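Local atomic coordinates of epidermin leader peptide processing serine protease EpiP (Staphylococcus aureus subsp. aureus, PDB entry 3QFH), a protein that probably cleaves the leader peptide from the precursor of the lantibiotic epidermin, acting as a subtilisin-like serine endopeptidase. Residues E26-T30 with N47-H52; M134-L140 with T370-Y376. All blocks are in the same frame, centred on the assembly; numbering follows the deposited sequence.

Contact 1 lies in the propeptide-like part of the chain and contact 2 in the subtilase part, their centres about 37 Å apart and their nearest atoms about 24 Å. They share no strand or helix, and contact 1 is closed before contact 2 opens. Residues 26-30 and 47-52 take in the ends of strands 20-27 and 43-48 of the mixed sheet and the turns that follow, beside helices 213-225 and 254-269. Contact 2 spans some 230 residues, joining the loop after strand 126-130 of the parallel sheet to the turn between strands 367-370 and 376-379. One contact thus shapes an edge of the propeptide-like domain where it meets the protease, the other ties two distant loops of the protease itself.

Contact 1: E26-T30 with N47-H52; sequences EYKNT and NIPELH. With SO4 (sulfate ion), chain L.
The phenol ring of Tyr-27 lies over the backbone of His-52, with the carbonyl carbon of His-52 3.4 Å above the ring plane and offset toward its rim. His-52 CB approaches the same ring in a CH-pi contact, 4.2 Å from the centroid. Tyr-27 CG sits between its own backbone N and carbonyl carbon (chi1 53°), which turns the ring across His-52 and carries OH toward Asn-47 and Pro-49. The two aromatic rings meet obliquely, CE1 of Tyr-27 at the edge of the imidazole. Tyr-27 N donates to His-52 O at 2.8 Å, and Glu-26 CA adds a C-H...O contact to the same oxygen. The contact lies at the end of antiparallel strands in the mixed sheet of the propeptide-like domain, where a short 3-10 turn, 49-51, leads from the outermost strand 43-48 back into strand 53-59, which lies between it and strand 20-27. Phe-33 stacks on Tyr-27, and Glu-26 forms a salt bridge with Lys-262 of helix 254-269. At the start of helix 30-40, Asn-29 is the N-cap, its OD1 accepting from Thr-32 N. A sulfate, probably from the crystallisation liquor, sits at this helix end: its O4 receives Thr-30 N at 2.7 Å in a nearly straight bond (175°) and His-52 NE2 at 2.6 Å, while Thr-30 OG1 gives a weak third bond. The helix N-terminus would be expected to favour such an anion, and the anion in turn a protonated His-52.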
loop_
_atom_site.group_PDB
_atom_site.type_symbol
_atom_site.label_atom_id
_atom_site.label_comp_id
_atom_site.label_asym_id
_atom_site.label_seq_id
_atom_site.Cartn_x
_atom_site.Cartn_y
_atom_site.Cartn_z
ATOM N N GLU A 26 0.664 22.034 -8.066
ATOM C CA GLU A 26 0.633 22.286 -6.643
ATOM C C GLU A 26 0.340 23.762 -6.464
ATOM O O GLU A 26 1.077 24.623 -6.955
ATOM C CB GLU A 26 1.944 21.868 -5.962
ATOM C CG GLU A 26 1.916 22.051 -4.445
ATOM C CD GLU A 26 3.019 21.278 -3.715
ATOM O OE1 GLU A 26 3.843 20.588 -4.377
ATOM O OE2 GLU A 26 3.043 21.349 -2.466
ATOM N N TYR A 27 -0.761 24.058 -5.792
ATOM C CA TYR A 27 -1.188 25.437 -5.599
ATOM C C TYR A 27 -1.043 25.879 -4.143
ATOM O O TYR A 27 -0.692 25.087 -3.276
ATOM C CB TYR A 27 -2.603 25.657 -6.149
ATOM C CG TYR A 27 -3.697 24.714 -5.666
ATOM C CD1 TYR A 27 -4.488 25.034 -4.574
ATOM C CD2 TYR A 27 -3.985 23.548 -6.357
ATOM C CE1 TYR A 27 -5.512 24.198 -4.156
ATOM C CE2 TYR A 27 -4.993 22.700 -5.946
ATOM C CZ TYR A 27 -5.761 23.032 -4.846
ATOM O OH TYR A 27 -6.777 22.194 -4.434
ATOM N N LYS A 28 -1.287 27.154 -3.877
ATOM C CA LYS A 28 -1.040 27.684 -2.536
ATOM C C LYS A 28 -2.256 27.867 -1.643
ATOM O O LYS A 28 -2.144 27.742 -0.436
ATOM C CB LYS A 28 -0.270 29.006 -2.651
ATOM C CG LYS A 28 1.098 28.822 -3.304
ATOM C CD LYS A 28 1.949 30.092 -3.312
ATOM C CE LYS A 28 3.285 29.832 -4.019
ATOM N NZ LYS A 28 4.218 31.000 -3.983
ATOM N N ASN A 29 -3.411 28.137 -2.233
ATOM C CA ASN A 29 -4.601 28.453 -1.452
ATOM C C ASN A 29 -5.890 28.084 -2.187
ATOM O O ASN A 29 -6.098 28.474 -3.335
ATOM C CB ASN A 29 -4.566 29.961 -1.166
ATOM C CG ASN A 29 -5.759 30.450 -0.360
ATOM O OD1 ASN A 29 -6.473 31.358 -0.790
ATOM N ND2 ASN A 29 -5.981 29.856 0.806
ATOM N N THR A 30 -6.758 27.336 -1.516
ATOM C CA THR A 30 -8.035 26.922 -2.095
ATOM C C THR A 30 -8.824 28.076 -2.710
ATOM O O THR A 30 -9.189 28.019 -3.880
ATOM C CB THR A 30 -8.879 26.161 -1.051
ATOM O OG1 THR A 30 -8.330 24.844 -0.912
ATOM C CG2 THR A 30 -10.363 26.050 -1.472
ATOM N N ASN A 47 -8.626 16.785 -8.122
ATOM C CA ASN A 47 -8.297 17.798 -7.136
ATOM C C ASN A 47 -8.331 17.214 -5.748
ATOM O O ASN A 47 -9.188 16.402 -5.457
ATOM C CB ASN A 47 -9.276 18.973 -7.247
ATOM C CG ASN A 47 -8.870 20.174 -6.382
ATOM O OD1 ASN A 47 -7.696 20.380 -6.069
ATOM N ND2 ASN A 47 -9.851 20.977 -6.014
ATOM N N ILE A 48 -7.350 17.603 -4.925
ATOM C CA ILE A 48 -7.237 17.180 -3.540
ATOM C C ILE A 48 -7.053 18.465 -2.699
ATOM O O ILE A 48 -5.922 18.878 -2.437
ATOM C CB ILE A 48 -6.013 16.262 -3.310
ATOM C CG1 ILE A 48 -5.897 15.190 -4.404
ATOM C CG2 ILE A 48 -6.104 15.624 -1.925
ATOM C CD1 ILE A 48 -4.715 14.234 -4.226
ATOM N N PRO A 49 -8.160 19.115 -2.315
ATOM C CA PRO A 49 -8.088 20.391 -1.573
ATOM C C PRO A 49 -7.175 20.356 -0.340
ATOM O O PRO A 49 -6.396 21.277 -0.141
ATOM C CB PRO A 49 -9.549 20.656 -1.177
ATOM C CG PRO A 49 -10.339 19.978 -2.230
ATOM C CD PRO A 49 -9.552 18.733 -2.607
ATOM N N GLU A 50 -7.239 19.277 0.432
ATOM C CA GLU A 50 -6.430 19.128 1.654
ATOM C C GLU A 50 -4.923 19.166 1.405
ATOM O O GLU A 50 -4.166 19.454 2.310
ATOM C CB GLU A 50 -6.749 17.803 2.375
ATOM C CG GLU A 50 -8.179 17.630 2.877
ATOM C CD GLU A 50 -9.159 17.085 1.840
ATOM O OE1 GLU A 50 -8.828 17.034 0.627
ATOM O OE2 GLU A 50 -10.275 16.693 2.271
ATOM N N LEU A 51 -4.485 18.826 0.203
ATOM C CA LEU A 51 -3.051 18.814 -0.106
ATOM C C LEU A 51 -2.647 19.937 -1.057
ATOM O O LEU A 51 -1.478 20.054 -1.427
ATOM C CB LEU A 51 -2.689 17.500 -0.765
ATOM C CG LEU A 51 -3.112 16.233 -0.021
ATOM C CD1 LEU A 51 -2.554 15.015 -0.731
ATOM C CD2 LEU A 51 -2.670 16.265 1.423
ATOM N N HIS A 52 -3.618 20.730 -1.490
ATOM C CA HIS A 52 -3.360 21.801 -2.445
ATOM C C HIS A 52 -2.749 21.294 -3.759
ATOM O O HIS A 52 -1.809 21.905 -4.306
ATOM C CB HIS A 52 -2.496 22.904 -1.814
ATOM C CG HIS A 52 -3.177 23.628 -0.697
ATOM N ND1 HIS A 52 -2.665 23.689 0.577
ATOM C CD2 HIS A 52 -4.353 24.297 -0.662
ATOM C CE1 HIS A 52 -3.480 24.391 1.344
ATOM N NE2 HIS A 52 -4.510 24.775 0.614
HETATM S S SO4 L . -6.660 26.943 2.359
HETATM O O1 SO4 L . -7.386 28.210 2.388
HETATM O O2 SO4 L . -5.524 27.025 3.271
HETATM O O3 SO4 L . -7.540 25.851 2.768
HETATM O O4 SO4 L . -6.191 26.696 1.003
#

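Contact 2: M134-L140 with T370-Y376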
loop_
_atom_site.group_PDB
_atom_site.type_symbol
_atom_site.label_atom_id
_atom_site.label_comp_id
_atom_site.label_asym_id
_atom_site.label_seq_id
_atom_site.Cartn_x
_atom_site.Cartn_y
_atom_site.Cartn_z
ATOM N N MET A 134 -13.501 -8.031 -4.329
ATOM C CA MET A 134 -14.696 -8.803 -4.600
ATOM C C MET A 134 -15.457 -8.779 -3.257
ATOM O O MET A 134 -15.233 -9.617 -2.405
ATOM C CB MET A 134 -14.332 -10.228 -4.991
ATOM C CG MET A 134 -15.557 -11.050 -5.284
ATOM S SD MET A 134 -15.199 -12.745 -5.621
ATOM C CE MET A 134 -16.913 -13.411 -5.613
ATOM N N LYS A 135 -16.326 -7.794 -3.063
ATOM C CA LYS A 135 -17.017 -7.638 -1.781
ATOM C C LYS A 135 -17.902 -8.843 -1.412
ATOM O O LYS A 135 -18.190 -9.049 -0.260
ATOM C CB LYS A 135 -17.842 -6.358 -1.761
ATOM C CG LYS A 135 -19.075 -6.379 -2.637
ATOM C CD LYS A 135 -19.719 -5.024 -2.640
ATOM C CE LYS A 135 -21.093 -5.063 -3.262
ATOM N NZ LYS A 135 -21.771 -3.764 -3.028
ATOM N N ASN A 136 -18.306 -9.639 -2.394
ATOM C CA ASN A 136 -19.146 -10.803 -2.136
ATOM C C ASN A 136 -18.378 -12.127 -2.011
ATOM O O ASN A 136 -18.983 -13.175 -1.977
ATOM C CB ASN A 136 -20.268 -10.891 -3.194
ATOM C CG ASN A 136 -21.258 -9.727 -3.088
ATOM O OD1 ASN A 136 -21.496 -9.197 -1.996
ATOM N ND2 ASN A 136 -21.835 -9.328 -4.215
ATOM N N HIS A 137 -17.048 -12.076 -1.905
ATOM C CA HIS A 137 -16.284 -13.291 -1.674
ATOM C C HIS A 137 -16.736 -13.815 -0.318
ATOM O O HIS A 137 -16.811 -13.035 0.627
ATOM C CB HIS A 137 -14.792 -12.993 -1.624
ATOM C CG HIS A 137 -13.938 -14.212 -1.673
ATOM N ND1 HIS A 137 -13.885 -15.129 -0.646
ATOM C CD2 HIS A 137 -13.070 -14.649 -2.613
ATOM C CE1 HIS A 137 -13.048 -16.097 -0.969
ATOM N NE2 HIS A 137 -12.545 -15.833 -2.163
ATOM N N ASP A 138 -17.025 -15.118 -0.223
ATOM C CA ASP A 138 -17.506 -15.731 1.035
ATOM C C ASP A 138 -16.606 -15.471 2.266
ATOM O O ASP A 138 -17.105 -15.313 3.369
ATOM C CB ASP A 138 -17.693 -17.245 0.872
ATOM C CG ASP A 138 -18.890 -17.615 -0.009
ATOM O OD1 ASP A 138 -19.715 -16.738 -0.347
ATOM O OD2 ASP A 138 -19.009 -18.813 -0.354
ATOM N N ASP A 139 -15.294 -15.429 2.074
ATOM C CA ASP A 139 -14.370 -15.160 3.178
ATOM C C ASP A 139 -14.201 -13.672 3.510
ATOM O O ASP A 139 -13.631 -13.336 4.543
ATOM C CB ASP A 139 -12.996 -15.756 2.886
ATOM C CG ASP A 139 -13.026 -17.252 2.785
ATOM O OD1 ASP A 139 -14.100 -17.866 3.002
ATOM O OD2 ASP A 139 -11.963 -17.837 2.516
ATOM N N LEU A 140 -14.710 -12.785 2.671
ATOM C CA LEU A 140 -14.519 -11.344 2.902
ATOM C C LEU A 140 -15.786 -10.559 3.149
ATOM O O LEU A 140 -15.704 -9.453 3.644
ATOM C CB LEU A 140 -13.870 -10.697 1.675
ATOM C CG LEU A 140 -12.547 -11.271 1.175
ATOM C CD1 LEU A 140 -12.175 -10.575 -0.133
ATOM C CD2 LEU A 140 -11.475 -11.084 2.232
ATOM N N THR A 370 -7.234 -15.242 -1.053
ATOM C CA THR A 370 -8.507 -15.099 -1.718
ATOM C C THR A 370 -8.344 -14.503 -3.111
ATOM O O THR A 370 -7.607 -13.521 -3.299
ATOM C CB THR A 370 -9.424 -14.155 -0.915
ATOM O OG1 THR A 370 -8.717 -12.934 -0.636
ATOM C CG2 THR A 370 -9.838 -14.805 0.380
ATOM N N ALA A 371 -9.063 -15.084 -4.069
ATOM C CA ALA A 371 -9.033 -14.655 -5.457
ATOM C C ALA A 371 -10.327 -13.960 -5.882
ATOM O O ALA A 371 -11.406 -14.119 -5.278
ATOM C CB ALA A 371 -8.708 -15.851 -6.379
ATOM N N ASN A 372 -10.211 -13.211 -6.959
ATOM C CA ASN A 372 -11.306 -12.434 -7.498
ATOM C C ASN A 372 -12.365 -13.262 -8.279
ATOM O O ASN A 372 -13.225 -12.692 -8.964
ATOM C CB ASN A 372 -10.697 -11.311 -8.347
ATOM C CG ASN A 372 -11.667 -10.249 -8.680
ATOM O OD1 ASN A 372 -12.558 -9.923 -7.867
ATOM N ND2 ASN A 372 -11.518 -9.664 -9.880
ATOM N N ASN A 373 -12.283 -14.596 -8.180
ATOM C CA ASN A 373 -13.249 -15.495 -8.751
ATOM C C ASN A 373 -14.085 -16.154 -7.644
ATOM O O ASN A 373 -14.832 -17.087 -7.898
ATOM C CB ASN A 373 -12.567 -16.571 -9.623
ATOM C CG ASN A 373 -11.614 -17.431 -8.834
ATOM O OD1 ASN A 373 -11.534 -17.311 -7.608
ATOM N ND2 ASN A 373 -10.898 -18.318 -9.520
ATOM N N GLY A 374 -13.928 -15.685 -6.408
ATOM C CA GLY A 374 -14.665 -16.222 -5.260
ATOM C C GLY A 374 -13.993 -17.429 -4.633
ATOM O O GLY A 374 -14.485 -17.983 -3.638
ATOM N N ARG A 375 -12.861 -17.825 -5.204
ATOM C CA ARG A 375 -12.103 -18.954 -4.735
ATOM C C ARG A 375 -10.715 -18.502 -4.248
ATOM O O ARG A 375 -10.596 -17.459 -3.589
ATOM C CB ARG A 375 -12.051 -20.071 -5.816
ATOM C CG ARG A 375 -13.446 -20.492 -6.278
ATOM C CD ARG A 375 -13.478 -21.739 -7.202
ATOM N NE ARG A 375 -12.717 -21.579 -8.434
ATOM C CZ ARG A 375 -13.135 -20.923 -9.512
ATOM N NH1 ARG A 375 -14.316 -20.328 -9.540
ATOM N NH2 ARG A 375 -12.359 -20.862 -10.581
ATOM N N TYR A 376 -9.678 -19.283 -4.548
ATOM C CA TYR A 376 -8.343 -19.024 -4.023
ATOM C C TYR A 376 -7.272 -19.068 -5.105
ATOM O O TYR A 376 -7.486 -19.596 -6.182
ATOM C CB TYR A 376 -8.053 -20.022 -2.876
ATOM C CG TYR A 376 -9.199 -19.971 -1.895
ATOM C CD1 TYR A 376 -9.255 -18.973 -0.944
ATOM C CD2 TYR A 376 -10.288 -20.852 -2.009
ATOM C CE1 TYR A 376 -10.330 -18.869 -0.098
ATOM C CE2 TYR A 376 -11.382 -20.753 -1.167
ATOM C CZ TYR A 376 -11.391 -19.763 -0.203
ATOM O OH TYR A 376 -12.461 -19.634 0.650
HETATM O O HOH W 1 -16.704 -16.931 -2.356
#
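With CG anti to the backbone N (chi1 -168°), His-137 extends its imidazole into the turn 371-374, while Tyr-376, its CG anti to the carbonyl carbon (chi1 -52°), swings its phenol toward Asp-139. The imidazole is held at both nitrogens: NE2 donates to Arg-375 O at 2.9 Å, an almost straight bond that lies in the ring plane and uses a lone pair of the carbonyl, and ND1 accepts from Asp-139 N, also in plane. Thr-370 CG2 covers one face of the ring, 4.0 Å from the centroid. Gly-374 O lies over the opposite face, and water 1 links that oxygen to Asp-138 N. The edge of His-137 also points toward the Tyr-376 face in an offset edge-to-face pair with planes at 73°. Tyr-376 OH donates to Asp-139 OD2 at 2.6 Å, meeting it from above the carboxylate plane; Lys-190 N and Leu-191 N bind the same carboxylate. The extended Met-134 packs SD and CE against the backbone of Gly-374, whose positive phi favours glycine. In this subtilisin-like fold the contact fastens the loop after strand 126-130, whose Asp-130 probably belongs to the catalytic triad, to the connection between strands 367-370 and 376-379. Since ND1 accepts a hydrogen bond while NE2 donates one, His-137 is probably neutral with its proton on NE2, and the Asp-139 carboxylate, bound by three donors, is probably ionised.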